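Local coordinates for phosphate ABC transporter, periplasmic phosphate-binding protein (Borrelia burgdorferi, PDB 4N13) that binds inorganic phosphate with micromolar affinity as the solute-binding lipoprotein of the PstSACB ABC transporter, which imports phosphate, at residues L26-N37 and T240-S248; P210-N218 and E256-K264. All blocks are in the same frame, centred on the assembly; numbering follows the deposited sequence.

Interaction 1 (L26-N37 and T240-S248). Unlike the reference sequence in segment 26-37: D34 (reference Asn).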
# COMPACT_ATOMS: atom_id res chain seq x y z
N LEU A 26 -14.10 -5.62 -2.28
CA LEU A 26 -15.41 -4.96 -2.27
C LEU A 26 -16.49 -5.92 -2.79
O LEU A 26 -17.59 -5.98 -2.26
CB LEU A 26 -15.39 -3.66 -3.06
CG LEU A 26 -15.13 -2.40 -2.22
CD1 LEU A 26 -16.34 -2.04 -1.36
CD2 LEU A 26 -13.86 -2.53 -1.36
N ASP A 27 -16.17 -6.67 -3.84
CA ASP A 27 -17.15 -7.58 -4.43
C ASP A 27 -17.57 -8.65 -3.44
O ASP A 27 -18.76 -8.96 -3.30
CB ASP A 27 -16.63 -8.23 -5.70
CG ASP A 27 -16.50 -7.24 -6.87
OD1 ASP A 27 -17.02 -6.11 -6.75
OD2 ASP A 27 -15.87 -7.59 -7.89
N GLU A 28 -16.59 -9.22 -2.73
CA GLU A 28 -16.95 -10.22 -1.73
C GLU A 28 -17.73 -9.59 -0.57
O GLU A 28 -18.66 -10.19 -0.03
CB GLU A 28 -15.72 -10.96 -1.22
CG GLU A 28 -16.08 -12.04 -0.21
CD GLU A 28 -14.94 -12.93 0.18
OE1 GLU A 28 -13.87 -12.87 -0.45
OE2 GLU A 28 -15.14 -13.71 1.13
N MET A 29 -17.33 -8.39 -0.16
CA MET A 29 -18.06 -7.69 0.88
C MET A 29 -19.51 -7.46 0.48
O MET A 29 -20.42 -7.62 1.30
CB MET A 29 -17.42 -6.36 1.23
CG MET A 29 -16.14 -6.42 1.99
SD MET A 29 -15.41 -4.80 2.20
CE MET A 29 -14.14 -5.17 3.39
N ILE A 30 -19.74 -7.08 -0.78
CA ILE A 30 -21.10 -6.88 -1.27
C ILE A 30 -21.90 -8.17 -1.17
O ILE A 30 -23.03 -8.19 -0.68
CB ILE A 30 -21.06 -6.36 -2.73
CG1 ILE A 30 -20.61 -4.90 -2.73
CG2 ILE A 30 -22.43 -6.51 -3.41
CD1 ILE A 30 -20.22 -4.35 -4.08
N LEU A 31 -21.32 -9.27 -1.63
CA LEU A 31 -22.09 -10.50 -1.65
C LEU A 31 -22.30 -11.06 -0.25
O LEU A 31 -23.37 -11.60 0.04
CB LEU A 31 -21.44 -11.52 -2.59
CG LEU A 31 -21.64 -11.16 -4.07
CD1 LEU A 31 -20.69 -11.91 -4.98
CD2 LEU A 31 -23.08 -11.41 -4.51
N ARG A 32 -21.34 -10.89 0.64
CA ARG A 32 -21.54 -11.35 2.00
C ARG A 32 -22.47 -10.45 2.80
O ARG A 32 -23.26 -10.95 3.60
CB ARG A 32 -20.19 -11.57 2.66
CG ARG A 32 -19.50 -12.74 1.96
CD ARG A 32 -18.26 -13.21 2.63
NE ARG A 32 -18.54 -13.84 3.90
CZ ARG A 32 -17.60 -14.27 4.71
NH1 ARG A 32 -16.32 -14.12 4.37
NH2 ARG A 32 -17.92 -14.84 5.86
N TYR A 33 -22.41 -9.14 2.56
CA TYR A 33 -23.36 -8.26 3.24
C TYR A 33 -24.79 -8.58 2.80
O TYR A 33 -25.74 -8.46 3.60
CB TYR A 33 -23.01 -6.77 3.05
CG TYR A 33 -23.97 -5.88 3.82
CD1 TYR A 33 -24.03 -5.95 5.20
CD2 TYR A 33 -24.86 -5.05 3.16
CE1 TYR A 33 -24.95 -5.21 5.93
CE2 TYR A 33 -25.78 -4.29 3.86
CZ TYR A 33 -25.83 -4.39 5.25
OH TYR A 33 -26.76 -3.66 5.94
N ASP A 34 -24.97 -9.01 1.56
CA ASP A 34 -26.28 -9.36 1.06
C ASP A 34 -26.91 -10.51 1.86
O ASP A 34 -28.13 -10.60 1.91
CB ASP A 34 -26.24 -9.69 -0.44
CG ASP A 34 -27.59 -10.06 -0.97
OD1 ASP A 34 -28.43 -9.15 -1.13
OD2 ASP A 34 -27.82 -11.26 -1.21
N LYS A 35 -26.09 -11.37 2.48
CA LYS A 35 -26.61 -12.44 3.34
C LYS A 35 -27.25 -11.87 4.60
O LYS A 35 -28.13 -12.51 5.18
CB LYS A 35 -25.50 -13.41 3.74
CG LYS A 35 -24.78 -14.09 2.59
CD LYS A 35 -25.70 -15.00 1.81
CE LYS A 35 -26.22 -16.13 2.67
NZ LYS A 35 -26.94 -17.11 1.82
N ILE A 36 -26.78 -10.71 5.04
CA ILE A 36 -27.31 -10.03 6.23
C ILE A 36 -28.49 -9.13 5.90
O ILE A 36 -29.50 -9.12 6.60
CB ILE A 36 -26.18 -9.20 6.87
CG1 ILE A 36 -25.11 -10.14 7.42
CG2 ILE A 36 -26.74 -8.29 7.97
CD1 ILE A 36 -23.82 -9.45 7.87
N ASN A 37 -28.36 -8.36 4.83
CA ASN A 37 -29.37 -7.38 4.46
C ASN A 37 -29.58 -7.40 2.98
O ASN A 37 -28.80 -6.81 2.24
CB ASN A 37 -28.93 -5.99 4.91
CG ASN A 37 -29.95 -4.92 4.56
OD1 ASN A 37 -31.05 -5.21 4.09
ND2 ASN A 37 -29.60 -3.67 4.81
N THR A 240 -24.35 3.95 6.04
CA THR A 240 -23.81 3.64 7.36
C THR A 240 -23.76 2.14 7.60
O THR A 240 -22.78 1.62 8.12
CB THR A 240 -24.68 4.32 8.41
OG1 THR A 240 -24.66 5.71 8.14
CG2 THR A 240 -24.17 4.05 9.81
N GLN A 241 -24.81 1.44 7.23
CA GLN A 241 -24.84 -0.01 7.41
C GLN A 241 -23.72 -0.71 6.64
O GLN A 241 -23.07 -1.59 7.16
CB GLN A 241 -26.17 -0.57 6.93
CG GLN A 241 -27.36 -0.24 7.83
CD GLN A 241 -28.67 -0.71 7.22
OE1 GLN A 241 -28.90 -0.54 6.02
NE2 GLN A 241 -29.53 -1.28 8.02
N PHE A 242 -23.53 -0.35 5.39
CA PHE A 242 -22.51 -1.04 4.61
C PHE A 242 -21.11 -0.74 5.15
O PHE A 242 -20.28 -1.62 5.24
CB PHE A 242 -22.59 -0.74 3.11
CG PHE A 242 -21.66 -1.59 2.30
CD1 PHE A 242 -21.92 -2.94 2.18
CD2 PHE A 242 -20.50 -1.09 1.73
CE1 PHE A 242 -21.08 -3.76 1.50
CE2 PHE A 242 -19.65 -1.92 1.02
CZ PHE A 242 -19.96 -3.26 0.91
N ILE A 243 -20.84 0.52 5.51
CA ILE A 243 -19.56 0.89 6.08
C ILE A 243 -19.31 0.13 7.38
O ILE A 243 -18.20 -0.34 7.64
CB ILE A 243 -19.46 2.41 6.26
CG1 ILE A 243 -19.50 3.07 4.88
CG2 ILE A 243 -18.23 2.77 7.09
CD1 ILE A 243 -19.52 4.57 4.90
N ASP A 244 -20.35 0.01 8.20
CA ASP A 244 -20.25 -0.76 9.44
C ASP A 244 -19.89 -2.22 9.15
O ASP A 244 -19.09 -2.82 9.88
CB ASP A 244 -21.57 -0.68 10.19
CG ASP A 244 -21.58 -1.51 11.44
OD1 ASP A 244 -20.86 -1.16 12.39
OD2 ASP A 244 -22.30 -2.53 11.46
N PHE A 245 -20.39 -2.78 8.06
CA PHE A 245 -19.99 -4.14 7.67
C PHE A 245 -18.53 -4.18 7.22
O PHE A 245 -17.78 -5.10 7.58
CB PHE A 245 -20.90 -4.69 6.58
CG PHE A 245 -20.50 -6.07 6.13
CD1 PHE A 245 -20.81 -7.19 6.90
CD2 PHE A 245 -19.78 -6.25 4.96
CE1 PHE A 245 -20.42 -8.45 6.50
CE2 PHE A 245 -19.39 -7.51 4.57
CZ PHE A 245 -19.71 -8.61 5.34
N MET A 246 -18.10 -3.20 6.45
CA MET A 246 -16.72 -3.15 5.95
C MET A 246 -15.69 -3.18 7.08
O MET A 246 -14.61 -3.76 6.92
CB MET A 246 -16.49 -1.90 5.09
CG MET A 246 -17.23 -1.92 3.75
SD MET A 246 -16.80 -0.49 2.74
CE MET A 246 -15.10 -0.95 2.28
N THR A 247 -16.02 -2.52 8.18
CA THR A 247 -15.11 -2.40 9.32
C THR A 247 -15.41 -3.42 10.43
O THR A 247 -14.82 -3.37 11.49
CB THR A 247 -15.12 -0.96 9.88
OG1 THR A 247 -16.44 -0.61 10.30
CG2 THR A 247 -14.68 0.03 8.80
N SER A 248 -16.34 -4.34 10.16
CA SER A 248 -16.67 -5.43 11.07
C SER A 248 -15.62 -6.54 10.98
O SER A 248 -14.86 -6.61 10.02
CB SER A 248 -18.03 -6.03 10.69
OG SER A 248 -17.92 -6.78 9.48
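Y33, F242 and F245 form an aromatic cluster between two helices; the axes of 26-36 and 240-246 approach to 10.6 Å at 113°. F242 turns an edge to the face of Y33 in an offset edge-to-face pair, planes 75° apart, with F242 CD1 3.7 Å from Y33 CD2. F245 meets the same tyrosine obliquely: Y33 CB lies over one F245 face, a CH-pi contact 4.0 Å from the ring centroid. Both phenylalanines have CG anti to the backbone N, which carries the rings across to helix 26-36. There they act as knobs, F242 among L26, M29, I30 and Y33, F245 among M29, R32, Y33 and I36.

Aliphatic and sulfur packing extends the seam. The extended M29 chain crosses M246 at about a right angle, with M29 SD 3.7 Å from M246 CG, while M246 CE, brought round by a bend at chi3, packs on L26 CD1.

Polar groups gather at the other end. N37 ND2 donates to Y33 OH (3.1 Å) in its own amide plane and so helps to hold the phenol, while N37 OD1 accepts from the backbone of N39; Y33 OH also touches Q241 CB at 3.3 Å.

I30 leans on strand 40-45 and M246 on strands 63-66 and 223-230, so this is helix-on-helix packing beside the sheet of one lobe of a class II periplasmic binding protein.

Interaction 2 (P210-N218 and E256-K264)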
# COMPACT_ATOMS: atom_id res chain seq x y z
N PRO A 210 7.71 -3.96 10.17
CA PRO A 210 6.34 -3.95 9.66
C PRO A 210 5.54 -5.11 10.24
O PRO A 210 5.76 -6.26 9.90
CB PRO A 210 6.53 -4.06 8.14
CG PRO A 210 7.86 -4.72 7.96
CD PRO A 210 8.69 -4.40 9.15
N THR A 211 4.62 -4.79 11.14
CA THR A 211 3.75 -5.76 11.79
C THR A 211 2.33 -5.19 11.79
O THR A 211 2.13 -4.01 11.55
CB THR A 211 4.15 -6.01 13.26
OG1 THR A 211 3.83 -4.86 14.05
CG2 THR A 211 5.64 -6.32 13.37
N LYS A 212 1.33 -6.01 12.06
CA LYS A 212 -0.02 -5.49 12.09
C LYS A 212 -0.12 -4.32 13.08
O LYS A 212 -0.79 -3.32 12.80
CB LYS A 212 -1.02 -6.59 12.41
CG LYS A 212 -2.46 -6.12 12.26
CD LYS A 212 -3.42 -7.28 12.33
CE LYS A 212 -4.85 -6.83 12.10
NZ LYS A 212 -5.75 -8.01 12.07
N GLU A 213 0.55 -4.41 14.22
CA GLU A 213 0.47 -3.34 15.23
C GLU A 213 1.13 -2.04 14.77
O GLU A 213 0.57 -0.94 14.94
CB GLU A 213 1.10 -3.79 16.54
CG GLU A 213 0.34 -4.90 17.27
CD GLU A 213 -1.06 -4.49 17.73
OE1 GLU A 213 -1.28 -3.29 18.00
OE2 GLU A 213 -1.94 -5.38 17.85
N THR A 214 2.32 -2.14 14.18
CA THR A 214 3.02 -0.92 13.79
C THR A 214 2.43 -0.31 12.54
O THR A 214 2.53 0.89 12.33
CB THR A 214 4.52 -1.17 13.57
OG1 THR A 214 4.68 -2.08 12.49
CG2 THR A 214 5.20 -1.67 14.85
N ILE A 215 1.81 -1.13 11.69
CA ILE A 215 1.17 -0.57 10.51
C ILE A 215 -0.14 0.12 10.94
O ILE A 215 -0.42 1.24 10.49
CB ILE A 215 0.98 -1.66 9.44
CG1 ILE A 215 2.36 -2.06 8.89
CG2 ILE A 215 0.06 -1.14 8.33
CD1 ILE A 215 2.38 -3.39 8.12
N ASN A 216 -0.91 -0.50 11.81
CA ASN A 216 -2.12 0.13 12.31
C ASN A 216 -1.86 1.43 13.06
O ASN A 216 -2.65 2.37 12.97
CB ASN A 216 -2.93 -0.83 13.17
CG ASN A 216 -3.96 -1.58 12.35
OD1 ASN A 216 -5.08 -1.12 12.18
ND2 ASN A 216 -3.57 -2.71 11.77
N SER A 217 -0.76 1.49 13.80
CA SER A 217 -0.42 2.70 14.55
C SER A 217 0.15 3.80 13.66
O SER A 217 0.29 4.93 14.09
CB SER A 217 0.59 2.39 15.65
OG SER A 217 1.88 2.27 15.08
N ASN A 218 0.49 3.44 12.43
CA ASN A 218 1.18 4.32 11.48
C ASN A 218 2.63 4.60 11.90
O ASN A 218 3.25 5.58 11.46
CB ASN A 218 0.42 5.64 11.22
CG ASN A 218 -0.99 5.43 10.65
OD1 ASN A 218 -1.39 4.33 10.32
ND2 ASN A 218 -1.75 6.54 10.53
N GLU A 256 -8.21 -9.63 4.82
CA GLU A 256 -7.00 -10.44 5.03
C GLU A 256 -6.98 -11.71 4.18
O GLU A 256 -5.91 -12.12 3.72
CB GLU A 256 -6.81 -10.72 6.52
CG GLU A 256 -6.63 -9.39 7.27
CD GLU A 256 -5.91 -9.51 8.58
OE1 GLU A 256 -5.89 -10.62 9.16
OE2 GLU A 256 -5.38 -8.48 9.06
N GLU A 257 -8.14 -12.30 3.94
CA GLU A 257 -8.21 -13.46 3.05
C GLU A 257 -7.80 -13.10 1.63
O GLU A 257 -7.41 -13.97 0.86
CB GLU A 257 -9.64 -14.01 3.03
CG GLU A 257 -10.02 -14.68 4.33
CD GLU A 257 -11.53 -14.73 4.61
OE1 GLU A 257 -12.37 -14.54 3.70
OE2 GLU A 257 -11.88 -14.97 5.79
N GLN A 258 -7.85 -11.83 1.29
CA GLN A 258 -7.47 -11.37 -0.03
C GLN A 258 -6.14 -10.67 -0.06
O GLN A 258 -5.80 -10.00 -1.03
CB GLN A 258 -8.58 -10.51 -0.61
CG GLN A 258 -9.76 -11.40 -0.84
CD GLN A 258 -10.66 -10.94 -1.90
OE1 GLN A 258 -10.22 -10.46 -2.93
NE2 GLN A 258 -11.96 -11.05 -1.66
N GLY A 259 -5.35 -10.88 0.99
CA GLY A 259 -3.95 -10.51 0.94
C GLY A 259 -3.57 -9.15 1.47
O GLY A 259 -2.41 -8.78 1.41
N PHE A 260 -4.54 -8.41 1.99
CA PHE A 260 -4.28 -7.09 2.54
C PHE A 260 -4.24 -7.22 4.06
O PHE A 260 -4.48 -8.30 4.60
CB PHE A 260 -5.37 -6.08 2.16
CG PHE A 260 -5.30 -5.57 0.75
CD1 PHE A 260 -4.98 -4.25 0.49
CD2 PHE A 260 -5.61 -6.39 -0.33
CE1 PHE A 260 -4.94 -3.76 -0.79
CE2 PHE A 260 -5.56 -5.91 -1.62
CZ PHE A 260 -5.22 -4.59 -1.85
N LEU A 261 -3.93 -6.14 4.74
CA LEU A 261 -3.85 -6.13 6.19
C LEU A 261 -5.04 -5.38 6.75
O LEU A 261 -5.39 -4.33 6.23
CB LEU A 261 -2.60 -5.37 6.61
CG LEU A 261 -2.31 -5.42 8.09
CD1 LEU A 261 -1.89 -6.82 8.50
CD2 LEU A 261 -1.22 -4.41 8.41
N GLY A 262 -5.68 -5.93 7.77
CA GLY A 262 -6.86 -5.33 8.36
C GLY A 262 -6.58 -4.34 9.49
O GLY A 262 -5.45 -4.15 9.92
N ILE A 263 -7.64 -3.66 9.92
CA ILE A 263 -7.59 -2.74 11.03
C ILE A 263 -8.03 -3.45 12.31
O ILE A 263 -8.51 -4.57 12.28
CB ILE A 263 -8.53 -1.54 10.79
CG1 ILE A 263 -10.00 -1.99 10.73
CG2 ILE A 263 -8.11 -0.76 9.54
CD1 ILE A 263 -10.99 -0.84 10.78
N LYS A 264 -7.92 -2.77 13.44
CA LYS A 264 -8.51 -3.30 14.68
C LYS A 264 -10.03 -3.05 14.74
O LYS A 264 -10.52 -2.02 14.28
CB LYS A 264 -7.81 -2.67 15.87
CG LYS A 264 -6.29 -2.76 15.76
CD LYS A 264 -5.86 -4.19 15.44
CE LYS A 264 -4.45 -4.27 14.88
NZ LYS A 264 -3.40 -3.91 15.86
O HOH W 1 -8.29 -7.01 11.33
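K212 and N216, one turn apart on the short helix 212-216, face the chain that leaves helix 249-257 through a Schellman motif at G259. K212 is extended, with CG anti to the backbone N (chi1 -172°), and runs past L261 CD1 to meet E256 at about a right angle. K212 NZ forms a salt bridge with E256 OE2 (3.1 Å), arriving from above the carboxylate plane. That oxygen also accepts from G262 N through its anti lone pair, so two bonds grip it, one from helix 212-216 and one from the chain just past its own helix.

N216 lies with its amide plane bridging two carbonyls. N216 ND2 donates almost straight to G262 O (3.0 Å, 178°), and its second bond goes back to K212 O, which N216 N reaches from the opposite face. These bonds fix the rotation of the amide; OD1 has a weak bond from Y86 OH.

K264 slides past K212 in the opposite direction, its CE beside N216 ND2, and bends at chi2 and chi4 to cross E213, where K264 NZ forms a salt bridge with E213 OE2 (2.9 Å), its hydrogen bond weak. Apolar packing adds to this: I215 CG2 meets L261 CD2 at 3.5 Å, the two side chains crossing obliquely, while I215 also rests on Y86 and A88 of strand 80-93. A water completes the K212 end, accepting from K212 NZ (2.8 Å) and donating to I263 O (2.6 Å).

In the fold
From the N terminus the chain enters helix 23-36 early, and interaction 1 closes only when helix 237-246 returns to it, a loop of 202 residues, 60 of them helix and 52 strand. Interaction 2 starts inside that loop, at 210-218, and ends beyond it, at 256-264, closing a loop of 37 residues, so the two cross rather than nest. Helix 249-257, next in the chain after helix 237-246, and the chain after it connect them: M29 touches V255, E28 takes a weak bond from Q258, and T247 packs on I263. With centres 19 Å apart, interaction 1 joins two helices of one lobe, while interaction 2 ties the C-terminal tail to helix 212-216 and strand 80-93.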